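Local coordinates for RabGAP/TBC protein (Chlamydomonas reinhardtii, PDB 4P17), which probably acts as a GTPase-activating protein for Rab GTPases in the flagellum through its all-helical TBC domain, at residues V12-G17 / L241-V246; K59-I64 / F254-K259; I97-G102 / V137-S142; T209-L214 / I271-M276. All coordinates share one frame; numbering follows the deposited sequence.

Contact 1: residues V12-G17 / L241-V246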
loop_
_atom_site.group_PDB
_atom_site.type_symbol
_atom_site.label_atom_id
_atom_site.label_comp_id
_atom_site.label_asym_id
_atom_site.label_seq_id
_atom_site.Cartn_x
_atom_site.Cartn_y
_atom_site.Cartn_z
ATOM N N VAL A 12 15.388 -12.664 -10.794
ATOM C CA VAL A 12 15.728 -12.001 -9.538
ATOM C C VAL A 12 14.456 -11.682 -8.757
ATOM O O VAL A 12 13.418 -11.388 -9.353
ATOM C CB VAL A 12 16.526 -10.705 -9.792
ATOM C CG1 VAL A 12 16.464 -9.750 -8.586
ATOM C CG2 VAL A 12 17.958 -11.036 -10.140
ATOM N N HIS A 13 14.535 -11.718 -7.429
ATOM C CA HIS A 13 13.373 -11.397 -6.618
ATOM C C HIS A 13 13.683 -10.235 -5.671
ATOM O O HIS A 13 14.877 -9.914 -5.401
ATOM C CB HIS A 13 12.931 -12.616 -5.819
ATOM C CG HIS A 13 13.961 -13.087 -4.838
ATOM N ND1 HIS A 13 14.084 -12.554 -3.570
ATOM C CD2 HIS A 13 14.921 -14.036 -4.946
ATOM C CE1 HIS A 13 15.074 -13.158 -2.938
ATOM N NE2 HIS A 13 15.600 -14.059 -3.749
ATOM N N ASP A 14 12.623 -9.628 -5.162
ATOM C CA ASP A 14 12.771 -8.582 -4.155
ATOM C C ASP A 14 12.745 -9.173 -2.740
ATOM O O ASP A 14 12.753 -10.385 -2.564
ATOM C CB ASP A 14 11.702 -7.479 -4.335
ATOM C CG ASP A 14 10.296 -7.941 -4.106
ATOM O OD1 ASP A 14 10.054 -9.004 -3.460
ATOM O OD2 ASP A 14 9.421 -7.174 -4.575
ATOM N N LEU A 15 12.715 -8.299 -1.740
ATOM C CA LEU A 15 12.910 -8.725 -0.361
ATOM C C LEU A 15 11.814 -9.670 0.026
ATOM O O LEU A 15 12.025 -10.636 0.742
ATOM C CB LEU A 15 12.936 -7.525 0.584
ATOM C CG LEU A 15 12.874 -7.886 2.066
ATOM C CD1 LEU A 15 14.142 -8.680 2.410
ATOM C CD2 LEU A 15 12.733 -6.632 2.923
ATOM N N TYR A 16 10.637 -9.392 -0.483
ATOM C CA TYR A 16 9.448 -10.133 -0.083
ATOM C C TYR A 16 9.189 -11.347 -0.970
ATOM O O TYR A 16 8.168 -12.031 -0.809
ATOM C CB TYR A 16 8.276 -9.167 -0.122
ATOM C CG TYR A 16 8.331 -8.195 1.010
ATOM C CD1 TYR A 16 8.093 -8.603 2.318
ATOM C CD2 TYR A 16 8.663 -6.874 0.789
ATOM C CE1 TYR A 16 8.151 -7.704 3.368
ATOM C CE2 TYR A 16 8.722 -5.978 1.832
ATOM C CZ TYR A 16 8.464 -6.383 3.103
ATOM O OH TYR A 16 8.558 -5.460 4.108
ATOM N N GLY A 17 10.116 -11.624 -1.878
ATOM C CA GLY A 17 10.040 -12.812 -2.712
ATOM C C GLY A 17 9.348 -12.673 -4.059
ATOM O O GLY A 17 9.128 -13.676 -4.734
ATOM N N LEU A 241 3.158 -0.851 -8.001
ATOM C CA LEU A 241 4.549 -0.574 -7.668
ATOM C C LEU A 241 5.260 -1.822 -7.154
ATOM O O LEU A 241 4.596 -2.760 -6.702
ATOM C CB LEU A 241 4.657 0.534 -6.620
ATOM C CG LEU A 241 3.883 1.843 -6.774
ATOM C CD1 LEU A 241 4.204 2.779 -5.608
ATOM C CD2 LEU A 241 4.154 2.547 -8.121
ATOM N N PRO A 242 6.600 -1.855 -7.253
ATOM C CA PRO A 242 7.351 -2.938 -6.627
ATOM C C PRO A 242 7.027 -3.031 -5.154
ATOM O O PRO A 242 6.802 -2.021 -4.525
ATOM C CB PRO A 242 8.803 -2.533 -6.825
ATOM C CG PRO A 242 8.774 -1.737 -8.085
ATOM C CD PRO A 242 7.493 -0.951 -8.002
ATOM N N SER A 243 7.004 -4.234 -4.618
ATOM C CA SER A 243 6.488 -4.425 -3.268
ATOM C C SER A 243 7.225 -3.624 -2.175
ATOM O O SER A 243 6.597 -3.137 -1.236
ATOM C CB SER A 243 6.516 -5.926 -2.920
ATOM O OG SER A 243 7.815 -6.317 -2.552
ATOM N N GLU A 244 8.536 -3.451 -2.286
ATOM C CA GLU A 244 9.246 -2.742 -1.222
ATOM C C GLU A 244 8.934 -1.245 -1.315
ATOM O O GLU A 244 8.953 -0.525 -0.308
ATOM C CB GLU A 244 10.747 -2.993 -1.296
ATOM C CG GLU A 244 11.097 -4.425 -1.128
ATOM C CD GLU A 244 12.559 -4.673 -1.141
ATOM O OE1 GLU A 244 13.263 -4.087 -0.295
ATOM O OE2 GLU A 244 13.007 -5.440 -2.025
ATOM N N THR A 245 8.596 -0.790 -2.520
ATOM C CA THR A 245 8.239 0.617 -2.696
ATOM C C THR A 245 6.843 0.824 -2.108
ATOM O O THR A 245 6.589 1.818 -1.411
ATOM C CB THR A 245 8.296 0.994 -4.148
ATOM O OG1 THR A 245 9.632 0.759 -4.591
ATOM C CG2 THR A 245 7.959 2.415 -4.363
ATOM N N VAL A 246 5.950 -0.124 -2.386
ATOM C CA VAL A 246 4.599 -0.074 -1.828
ATOM C C VAL A 246 4.663 0.052 -0.303
ATOM O O VAL A 246 3.960 0.888 0.283
ATOM C CB VAL A 246 3.764 -1.325 -2.181
ATOM C CG1 VAL A 246 2.387 -1.271 -1.508
ATOM C CG2 VAL A 246 3.578 -1.490 -3.672
HETATM O O HOH W 1 10.214 -4.405 -4.471
HETATM O O HOH W 2 7.102 -6.400 -6.202
#

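Contact 2: residues K59-I64 / F254-K259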
loop_
_atom_site.group_PDB
_atom_site.type_symbol
_atom_site.label_atom_id
_atom_site.label_comp_id
_atom_site.label_asym_id
_atom_site.label_seq_id
_atom_site.Cartn_x
_atom_site.Cartn_y
_atom_site.Cartn_z
ATOM N N LYS A 59 9.490 13.398 15.692
ATOM C CA LYS A 59 10.593 12.491 15.375
ATOM C C LYS A 59 10.032 11.207 14.796
ATOM O O LYS A 59 10.623 10.609 13.888
ATOM C CB LYS A 59 11.449 12.173 16.608
ATOM N N LEU A 60 8.892 10.766 15.319
ATOM C CA LEU A 60 8.337 9.487 14.845
ATOM C C LEU A 60 7.891 9.613 13.389
ATOM O O LEU A 60 8.157 8.739 12.556
ATOM C CB LEU A 60 7.173 9.037 15.720
ATOM C CG LEU A 60 6.530 7.703 15.374
ATOM C CD1 LEU A 60 7.566 6.586 15.213
ATOM C CD2 LEU A 60 5.469 7.324 16.401
ATOM N N LYS A 61 7.211 10.712 13.081
ATOM C CA LYS A 61 6.774 10.955 11.716
ATOM C C LYS A 61 7.964 10.969 10.754
ATOM O O LYS A 61 7.905 10.324 9.702
ATOM C CB LYS A 61 5.986 12.263 11.630
ATOM C CG LYS A 61 5.343 12.496 10.260
ATOM C CD LYS A 61 4.857 13.952 10.081
ATOM C CE LYS A 61 3.820 14.361 11.113
ATOM N NZ LYS A 61 2.874 13.269 11.471
ATOM N N GLU A 62 9.049 11.659 11.129
ATOM C CA GLU A 62 10.286 11.705 10.331
ATOM C C GLU A 62 10.892 10.312 10.083
ATOM O O GLU A 62 11.270 9.984 8.965
ATOM C CB GLU A 62 11.361 12.583 11.009
ATOM C CG GLU A 62 11.100 14.095 11.007
ATOM C CD GLU A 62 12.125 14.904 11.819
ATOM O OE1 GLU A 62 13.089 14.324 12.384
ATOM O OE2 GLU A 62 11.960 16.144 11.886
ATOM N N MET A 63 11.001 9.513 11.134
ATOM C CA MET A 63 11.536 8.163 11.015
ATOM C C MET A 63 10.706 7.299 10.066
ATOM O O MET A 63 11.262 6.600 9.212
ATOM C CB MET A 63 11.601 7.491 12.382
ATOM C CG MET A 63 12.618 8.116 13.328
ATOM S SD MET A 63 12.543 7.372 14.985
ATOM C CE MET A 63 13.341 5.785 14.685
ATOM N N ILE A 64 9.385 7.396 10.201
ATOM C CA ILE A 64 8.487 6.571 9.440
ATOM C C ILE A 64 8.550 7.016 7.982
ATOM O O ILE A 64 8.519 6.197 7.071
ATOM C CB ILE A 64 7.042 6.626 10.014
ATOM C CG1 ILE A 64 7.013 5.826 11.306
ATOM C CG2 ILE A 64 6.029 6.005 9.021
ATOM C CD1 ILE A 64 5.688 5.781 12.045
ATOM N N PHE A 254 -0.127 4.273 7.279
ATOM C CA PHE A 254 -0.582 3.719 8.558
ATOM C C PHE A 254 -0.250 4.634 9.731
ATOM O O PHE A 254 -0.663 4.357 10.842
ATOM C CB PHE A 254 0.040 2.317 8.815
ATOM C CG PHE A 254 -0.455 1.244 7.852
ATOM C CD1 PHE A 254 -1.794 1.176 7.499
ATOM C CD2 PHE A 254 0.410 0.329 7.293
ATOM C CE1 PHE A 254 -2.244 0.218 6.606
ATOM C CE2 PHE A 254 -0.048 -0.611 6.392
ATOM C CZ PHE A 254 -1.367 -0.661 6.058
ATOM N N TYR A 255 0.471 5.723 9.483
ATOM C CA TYR A 255 0.772 6.704 10.538
ATOM C C TYR A 255 0.141 8.081 10.295
ATOM O O TYR A 255 -0.424 8.689 11.206
ATOM C CB TYR A 255 2.277 6.858 10.679
ATOM C CG TYR A 255 2.633 7.776 11.809
ATOM C CD1 TYR A 255 2.680 7.309 13.111
ATOM C CD2 TYR A 255 2.935 9.099 11.573
ATOM C CE1 TYR A 255 3.002 8.148 14.152
ATOM C CE2 TYR A 255 3.258 9.946 12.612
ATOM C CZ TYR A 255 3.297 9.458 13.885
ATOM O OH TYR A 255 3.628 10.314 14.892
ATOM N N GLU A 256 0.230 8.572 9.063
ATOM C CA GLU A 256 -0.234 9.916 8.743
ATOM C C GLU A 256 -1.646 9.941 8.170
ATOM O O GLU A 256 -2.296 10.974 8.203
ATOM C CB GLU A 256 0.717 10.568 7.731
ATOM C CG GLU A 256 2.128 10.708 8.221
ATOM C CD GLU A 256 2.960 11.581 7.338
ATOM O OE1 GLU A 256 2.458 12.618 6.841
ATOM O OE2 GLU A 256 4.126 11.228 7.149
ATOM N N GLY A 257 -2.102 8.831 7.598
ATOM C CA GLY A 257 -3.447 8.773 7.035
ATOM C C GLY A 257 -3.529 8.926 5.518
ATOM O O GLY A 257 -2.518 8.989 4.842
ATOM N N PRO A 258 -4.744 9.039 4.983
ATOM C CA PRO A 258 -4.931 8.850 3.537
ATOM C C PRO A 258 -4.433 9.988 2.641
ATOM O O PRO A 258 -4.430 9.793 1.429
ATOM C CB PRO A 258 -6.446 8.699 3.388
ATOM C CG PRO A 258 -7.033 9.343 4.608
ATOM C CD PRO A 258 -6.014 9.285 5.698
ATOM N N LYS A 259 -4.046 11.142 3.180
ATOM C CA LYS A 259 -3.442 12.124 2.295
ATOM C C LYS A 259 -2.179 11.578 1.622
ATOM O O LYS A 259 -1.801 12.028 0.542
ATOM C CB LYS A 259 -3.122 13.409 3.037
ATOM C CG LYS A 259 -4.354 14.163 3.448
ATOM C CD LYS A 259 -3.970 15.482 4.018
ATOM C CE LYS A 259 -5.124 16.254 4.550
ATOM N NZ LYS A 259 -4.592 17.568 5.035
#

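Contact 3: residues I97-G102 / V137-S142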
loop_
_atom_site.group_PDB
_atom_site.type_symbol
_atom_site.label_atom_id
_atom_site.label_comp_id
_atom_site.label_asym_id
_atom_site.label_seq_id
_atom_site.Cartn_x
_atom_site.Cartn_y
_atom_site.Cartn_z
ATOM N N ILE A 97 -13.656 -16.850 15.196
ATOM C CA ILE A 97 -15.115 -16.891 15.044
ATOM C C ILE A 97 -15.498 -16.306 13.691
ATOM O O ILE A 97 -16.338 -16.846 12.989
ATOM C CB ILE A 97 -15.848 -16.118 16.162
ATOM C CG1 ILE A 97 -15.746 -16.880 17.488
ATOM C CG2 ILE A 97 -17.332 -15.947 15.829
ATOM C CD1 ILE A 97 -16.098 -16.061 18.703
ATOM N N MET A 98 -14.877 -15.184 13.329
ATOM C CA MET A 98 -15.076 -14.601 12.005
ATOM C C MET A 98 -14.595 -15.494 10.820
ATOM O O MET A 98 -15.236 -15.547 9.777
ATOM C CB MET A 98 -14.373 -13.236 11.972
ATOM C CG MET A 98 -14.952 -12.217 12.945
ATOM S SD MET A 98 -16.686 -11.843 12.603
ATOM C CE MET A 98 -17.460 -12.672 13.986
ATOM N N VAL A 99 -13.496 -16.203 10.997
ATOM C CA VAL A 99 -13.025 -17.141 9.974
ATOM C C VAL A 99 -14.069 -18.220 9.754
ATOM O O VAL A 99 -14.481 -18.454 8.640
ATOM C CB VAL A 99 -11.666 -17.775 10.360
ATOM C CG1 VAL A 99 -11.244 -18.864 9.356
ATOM C CG2 VAL A 99 -10.614 -16.710 10.403
ATOM N N LYS A 100 -14.535 -18.823 10.840
ATOM C CA LYS A 100 -15.553 -19.848 10.750
ATOM C C LYS A 100 -16.817 -19.310 10.117
ATOM O O LYS A 100 -17.448 -19.964 9.288
ATOM C CB LYS A 100 -15.857 -20.411 12.133
ATOM C CG LYS A 100 -16.865 -21.546 12.079
ATOM C CD LYS A 100 -16.253 -22.750 11.402
ATOM C CE LYS A 100 -17.318 -23.810 11.156
ATOM N NZ LYS A 100 -16.830 -24.950 10.332
ATOM N N ALA A 101 -17.202 -18.103 10.508
ATOM C CA ALA A 101 -18.400 -17.493 9.961
ATOM C C ALA A 101 -18.213 -17.171 8.490
ATOM O O ALA A 101 -19.148 -17.236 7.687
ATOM C CB ALA A 101 -18.741 -16.245 10.733
ATOM N N GLY A 102 -16.996 -16.786 8.133
ATOM C CA GLY A 102 -16.737 -16.411 6.760
ATOM C C GLY A 102 -16.815 -17.580 5.805
ATOM O O GLY A 102 -16.860 -17.388 4.597
ATOM N N VAL A 137 -8.608 -14.640 5.574
ATOM C CA VAL A 137 -8.652 -13.263 6.070
ATOM C C VAL A 137 -9.786 -12.487 5.426
ATOM O O VAL A 137 -10.525 -11.748 6.100
ATOM C CB VAL A 137 -7.327 -12.561 5.803
ATOM C CG1 VAL A 137 -7.416 -11.052 6.126
ATOM C CG2 VAL A 137 -6.249 -13.225 6.610
ATOM N N LEU A 138 -9.940 -12.653 4.114
ATOM C CA LEU A 138 -10.903 -11.846 3.392
ATOM C C LEU A 138 -12.295 -12.316 3.705
ATOM O O LEU A 138 -13.181 -11.510 3.916
ATOM C CB LEU A 138 -10.670 -11.886 1.902
ATOM C CG LEU A 138 -9.430 -11.115 1.430
ATOM C CD1 LEU A 138 -8.950 -11.594 0.062
ATOM C CD2 LEU A 138 -9.743 -9.651 1.346
ATOM N N GLN A 139 -12.487 -13.623 3.797
ATOM C CA GLN A 139 -13.823 -14.121 4.094
ATOM C C GLN A 139 -14.216 -13.675 5.533
ATOM O O GLN A 139 -15.348 -13.250 5.782
ATOM C CB GLN A 139 -13.868 -15.649 3.914
ATOM C CG GLN A 139 -13.376 -16.444 5.123
ATOM C CD GLN A 139 -13.173 -17.926 4.833
ATOM O OE1 GLN A 139 -12.943 -18.332 3.682
ATOM N NE2 GLN A 139 -13.254 -18.741 5.879
ATOM N N ALA A 140 -13.253 -13.726 6.449
ATOM C CA ALA A 140 -13.433 -13.264 7.820
ATOM C C ALA A 140 -13.832 -11.798 7.829
ATOM O O ALA A 140 -14.782 -11.392 8.509
ATOM C CB ALA A 140 -12.158 -13.466 8.631
ATOM N N TYR A 141 -13.105 -10.981 7.073
ATOM C CA TYR A 141 -13.390 -9.562 7.116
ATOM C C TYR A 141 -14.783 -9.272 6.528
ATOM O O TYR A 141 -15.504 -8.402 7.033
ATOM C CB TYR A 141 -12.318 -8.745 6.374
ATOM C CG TYR A 141 -12.492 -7.304 6.745
ATOM C CD1 TYR A 141 -12.082 -6.843 7.982
ATOM C CD2 TYR A 141 -13.149 -6.425 5.892
ATOM C CE1 TYR A 141 -12.304 -5.523 8.347
ATOM C CE2 TYR A 141 -13.381 -5.106 6.264
ATOM C CZ TYR A 141 -12.957 -4.680 7.480
ATOM O OH TYR A 141 -13.192 -3.383 7.854
ATOM N N SER A 142 -15.172 -10.051 5.520
ATOM C CA SER A 142 -16.421 -9.823 4.781
ATOM C C SER A 142 -17.678 -10.037 5.620
ATOM O O SER A 142 -18.731 -9.433 5.352
ATOM C CB SER A 142 -16.468 -10.736 3.549
ATOM O OG SER A 142 -16.831 -12.053 3.910
#

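Contact 4: residues T209-L214 / I271-M276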
loop_
_atom_site.group_PDB
_atom_site.type_symbol
_atom_site.label_atom_id
_atom_site.label_comp_id
_atom_site.label_asym_id
_atom_site.label_seq_id
_atom_site.Cartn_x
_atom_site.Cartn_y
_atom_site.Cartn_z
ATOM N N THR A 209 -1.492 22.704 -10.311
ATOM C CA THR A 209 -0.675 23.641 -9.537
ATOM C C THR A 209 0.826 23.366 -9.635
ATOM O O THR A 209 1.621 24.274 -9.894
ATOM C CB THR A 209 -1.081 23.617 -8.053
ATOM O OG1 THR A 209 -0.882 22.307 -7.509
ATOM C CG2 THR A 209 -2.490 23.961 -7.935
ATOM N N LYS A 210 1.195 22.103 -9.459
ATOM C CA LYS A 210 2.587 21.677 -9.368
ATOM C C LYS A 210 3.196 21.233 -10.689
ATOM O O LYS A 210 4.419 21.303 -10.856
ATOM C CB LYS A 210 2.718 20.526 -8.365
ATOM C CG LYS A 210 2.226 20.856 -6.975
ATOM C CD LYS A 210 3.155 20.309 -5.914
ATOM C CE LYS A 210 2.554 20.379 -4.525
ATOM N NZ LYS A 210 3.315 19.511 -3.585
ATOM N N LEU A 211 2.351 20.802 -11.620
ATOM C CA LEU A 211 2.805 20.187 -12.850
ATOM C C LEU A 211 2.006 20.769 -14.015
ATOM O O LEU A 211 1.379 20.047 -14.772
ATOM C CB LEU A 211 2.668 18.662 -12.757
ATOM C CG LEU A 211 3.467 17.964 -11.643
ATOM C CD1 LEU A 211 3.097 16.484 -11.556
ATOM C CD2 LEU A 211 4.977 18.123 -11.830
ATOM N N PRO A 212 2.042 22.097 -14.168
ATOM C CA PRO A 212 1.200 22.734 -15.190
ATOM C C PRO A 212 1.456 22.232 -16.621
ATOM O O PRO A 212 0.510 22.168 -17.387
ATOM C CB PRO A 212 1.548 24.222 -15.056
ATOM C CG PRO A 212 2.854 24.275 -14.376
ATOM C CD PRO A 212 2.893 23.074 -13.458
ATOM N N ARG A 213 2.693 21.858 -16.954
ATOM C CA ARG A 213 2.973 21.270 -18.259
ATOM C C ARG A 213 2.229 19.969 -18.429
ATOM O O ARG A 213 1.751 19.642 -19.512
ATOM C CB ARG A 213 4.444 21.004 -18.443
ATOM C CG ARG A 213 5.266 22.224 -18.695
ATOM C CD ARG A 213 6.744 21.811 -18.738
ATOM N NE ARG A 213 7.141 21.288 -20.047
ATOM C CZ ARG A 213 8.167 20.463 -20.261
ATOM N NH1 ARG A 213 8.899 20.027 -19.242
ATOM N NH2 ARG A 213 8.455 20.055 -21.500
ATOM N N LEU A 214 2.151 19.206 -17.351
ATOM C CA LEU A 214 1.476 17.940 -17.423
ATOM C C LEU A 214 -0.032 18.153 -17.586
ATOM O O LEU A 214 -0.682 17.438 -18.342
ATOM C CB LEU A 214 1.801 17.100 -16.180
ATOM C CG LEU A 214 1.458 15.623 -16.321
ATOM C CD1 LEU A 214 2.178 14.945 -17.483
ATOM C CD2 LEU A 214 1.741 14.861 -15.034
ATOM N N ILE A 271 7.858 12.686 -10.995
ATOM C CA ILE A 271 9.081 11.943 -11.293
ATOM C C ILE A 271 9.102 11.511 -12.773
ATOM O O ILE A 271 10.150 11.533 -13.435
ATOM C CB ILE A 271 9.168 10.730 -10.316
ATOM C CG1 ILE A 271 9.558 11.220 -8.927
ATOM C CG2 ILE A 271 10.155 9.698 -10.790
ATOM C CD1 ILE A 271 9.469 10.158 -7.804
ATOM N N TYR A 272 7.941 11.136 -13.307
ATOM C CA TYR A 272 7.873 10.627 -14.678
ATOM C C TYR A 272 7.254 11.656 -15.617
ATOM O O TYR A 272 6.836 11.312 -16.705
ATOM C CB TYR A 272 7.075 9.332 -14.716
ATOM C CG TYR A 272 7.824 8.255 -14.031
ATOM C CD1 TYR A 272 8.922 7.661 -14.642
ATOM C CD2 TYR A 272 7.505 7.882 -12.740
ATOM C CE1 TYR A 272 9.658 6.682 -13.993
ATOM C CE2 TYR A 272 8.235 6.908 -12.083
ATOM C CZ TYR A 272 9.305 6.316 -12.714
ATOM O OH TYR A 272 10.038 5.358 -12.067
ATOM N N GLU A 273 7.219 12.914 -15.188
ATOM C CA GLU A 273 6.615 13.969 -16.000
ATOM C C GLU A 273 7.286 14.099 -17.371
ATOM O O GLU A 273 6.604 14.137 -18.400
ATOM C CB GLU A 273 6.680 15.321 -15.298
ATOM C CG GLU A 273 5.934 16.385 -16.090
ATOM C CD GLU A 273 6.083 17.786 -15.526
ATOM O OE1 GLU A 273 7.076 18.065 -14.797
ATOM O OE2 GLU A 273 5.197 18.619 -15.822
ATOM N N ASP A 274 8.615 14.202 -17.371
ATOM C CA ASP A 274 9.376 14.336 -18.611
ATOM C C ASP A 274 8.970 13.230 -19.586
ATOM O O ASP A 274 8.728 13.474 -20.779
ATOM C CB ASP A 274 10.877 14.291 -18.302
ATOM C CG ASP A 274 11.742 14.166 -19.543
ATOM O OD1 ASP A 274 11.776 13.073 -20.151
ATOM O OD2 ASP A 274 12.419 15.160 -19.888
ATOM N N ASN A 275 8.871 12.021 -19.053
ATOM C CA ASN A 275 8.465 10.843 -19.831
ATOM C C ASN A 275 7.064 10.963 -20.458
ATOM O O ASN A 275 6.860 10.630 -21.648
ATOM C CB ASN A 275 8.510 9.605 -18.936
ATOM C CG ASN A 275 9.841 9.457 -18.206
ATOM O OD1 ASN A 275 10.199 10.264 -17.333
ATOM N ND2 ASN A 275 10.576 8.417 -18.559
ATOM N N MET A 276 6.107 11.417 -19.652
ATOM C CA MET A 276 4.727 11.531 -20.092
ATOM C C MET A 276 4.533 12.629 -21.146
ATOM O O MET A 276 3.679 12.498 -22.025
ATOM C CB MET A 276 3.801 11.799 -18.893
ATOM C CG MET A 276 3.356 10.530 -18.192
ATOM S SD MET A 276 2.358 10.837 -16.718
ATOM C CE MET A 276 3.592 11.558 -15.669
HETATM O O HOH W 3 5.160 21.266 -15.221
#

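Contact 1: residues V12-G17 / L241-V246
Ser-243 OG donates a hydrogen bond of 2.7 Å to Asp-14 OD2 from above the carboxylate plane. That oxygen also accepts from two waters, one bound by the backbone N of Ser-243, the other by that of Glu-244, so three donors grip it. With Pro-242 at the N-cap, these amides belong to the first turn of helix 243-256, whose dipole would be expected to favour the charged carboxylate.

A second bond runs the opposite way: Leu-15 N gives its hydrogen to Glu-244 OE2 at 2.9 Å, with an N-H...O angle of 156°, again from above the carboxylate plane. Glu-244 CG lies anti to its carbonyl carbon (chi1 -61°) and the chain runs extended beyond, taking OE2 to this amide. Beside the serine hydroxyl, Tyr-16 CD2 brings the ring edge to 3.5 Å from Ser-243 OG, while the phenol hydroxyl bonds to Arg-73.

Behind these contacts stand a type I turn, Asp-14 to Gly-17, and Arg-30, salt-bridged to Glu-244 OE2. Replacing Glu-244 by alanine would probably leave the Leu-15 amide without this acceptor and Arg-30 without its carboxylate. The N-terminal loop lies over the start of helix 243-256, with Tyr-16 reaching Val-163 of helix 153-164 and Thr-245 packing on helix 299-306.

Contact 2: residues K59-I64 / F254-K259
Tyr-255 meets Leu-60, Lys-61 and Ile-64, three residues of helix 57-65, and contributes the largest share of the buried surface. Its CG stands anti to the backbone N (chi1 -176°), which carries the ring from the last turn of helix 243-256 to the neighbouring helix. Leu-60 CD2 approaches Tyr-255 CE1 to 3.4 Å, and the branch carbon CG of Leu-60 also lies near the phenol oxygen. One helical turn later, Ile-64 CD1 comes to 3.5 Å from Tyr-255 CD1, nearer the root of the ring.

The contact joins two members of the all-helical fold that includes the TBC domain. Helix 73-80 packs beside them, with Thr-80 touching both Ile-64 and Tyr-255. In place of Tyr-255, an alanine is likely to open a gap between the two helices and leave Leu-60 and Ile-64 without the ring they pack on.

Lys-61 has the next largest buried area. Its chain bends at chi3 (-60°) and again at chi4, bringing NZ to the ring edge, 3.5 Å from Tyr-255 CE2; a position near the ring plane is not that of a cation-pi contact. Its methylene CG lies 3.6 Å from Glu-256 OE2, the two side chains crossing at about a right angle. Lys-61 NZ remains 4.7 Å from Glu-256 OE1, too far for an ion pair, whereas Glu-256 OE2 has its salt bridge with Arg-65, just beyond the segment.

Contact 3: residues I97-G102 / V137-S142
Gln-139 reaches from helix 128-144 across Gly-102 to the backbone of Val-99. Its CB lies 3.5 Å from Gly-102 O. The first torsion, chi1 83°, sets CG between the backbone N and the carbonyl carbon, and from there the chain runs extended, with CG and then CD passing close to the carbonyl group of Gly-102. At the tip, OE1 lies 4.1 Å from Gly-102 O, and NE2 donates to Val-99 O over 3.0 Å. The N-H...O angle is 150°; the acceptor lies near the amide plane, while the donor is tilted from the carbonyl plane.

The bond spans a nearly perpendicular helix crossing within the TBC domain: the short segments 97-102 and 137-142 run at 92° to each other, and their axes approach to 7.3 Å. This closeness is consistent with the small residues there. Gly-102 lies against Gln-139 and Ala-140, where a beta carbon modelled on the glycine would clash with Gln-139 CG. Ala-140 CB fits between the two helices, 4.0 Å from both Met-98 CB and Val-99 CG2, and Ala-140 CA makes a CA-H...O contact of 3.5 Å with Met-98 O. Farther along helix 128-144, Val-143 and His-144 receive the rest of Met-98.

Contact 4: residues T209-L214 / I271-M276
Glu-273 OE2 accepts a hydrogen bond of 2.7 Å from a water that in turn accepts one from Arg-213 N. The water therefore joins the carboxylate to the first turn of helix 212-221, for which Leu-211 is the N-cap residue. Other groups crowd the same oxygen: Arg-213 CB lies 3.6 Å from Glu-273 OE2, and the backbone Leu-214 N is 3.5 Å from it. An anti first torsion (chi1 -175°) and an extended chain carry the carboxylate of Glu-273 to this helix start.

Its other oxygen, Glu-273 OE1, lies 3.6 Å from Leu-211 CD2, where the leucine and glutamate side chains lie alongside, pointing opposite ways. The guanidinium group of Arg-213 stands farther off, with NH1 5.2 Å from Glu-273 OE1: not paired with it, though at this distance it may still favour the charge.

Beside the polar part lies an apolar one. Leu-214 CD1 touches Met-276 CB at 3.8 Å, and Leu-214 CD2 meets Met-276 CE at 3.8 Å, the thioether chain bending at chi3 (-68°) to bring its methyl there. Leu-269 of helix 259-271 touches both Leu-211 and Met-276, and helix 282-294 packs on Met-276 as well. The start of helix 212-221 is thus joined to the short helix 273-277. The water link to Arg-213 N and the N-terminal end of helix 212-221 would probably favour the charged form of Glu-273.

Overall arrangement
From the N terminus, contact 1 opens first and closes 224 residues later at the start of helix 243-256. Contact 2 opens at 59-64 and closes at the far end of the same helix, so the two loops cross, their centres about 21 Å apart. Contact 3 joins helices 94-102 and 128-144 and is nested inside both. Contact 4 opens at 209-214, after contact 3 has closed, and closes last at 271-276, crossing contacts 1 and 2 and joining the start of helix 212-221 to helix 273-277. Contacts 3 and 4 lie on opposite sides of the chain's centre, about 43 Å between their own centres, while helix 243-256 ties the N-terminal loop and helix 57-65 into the fold.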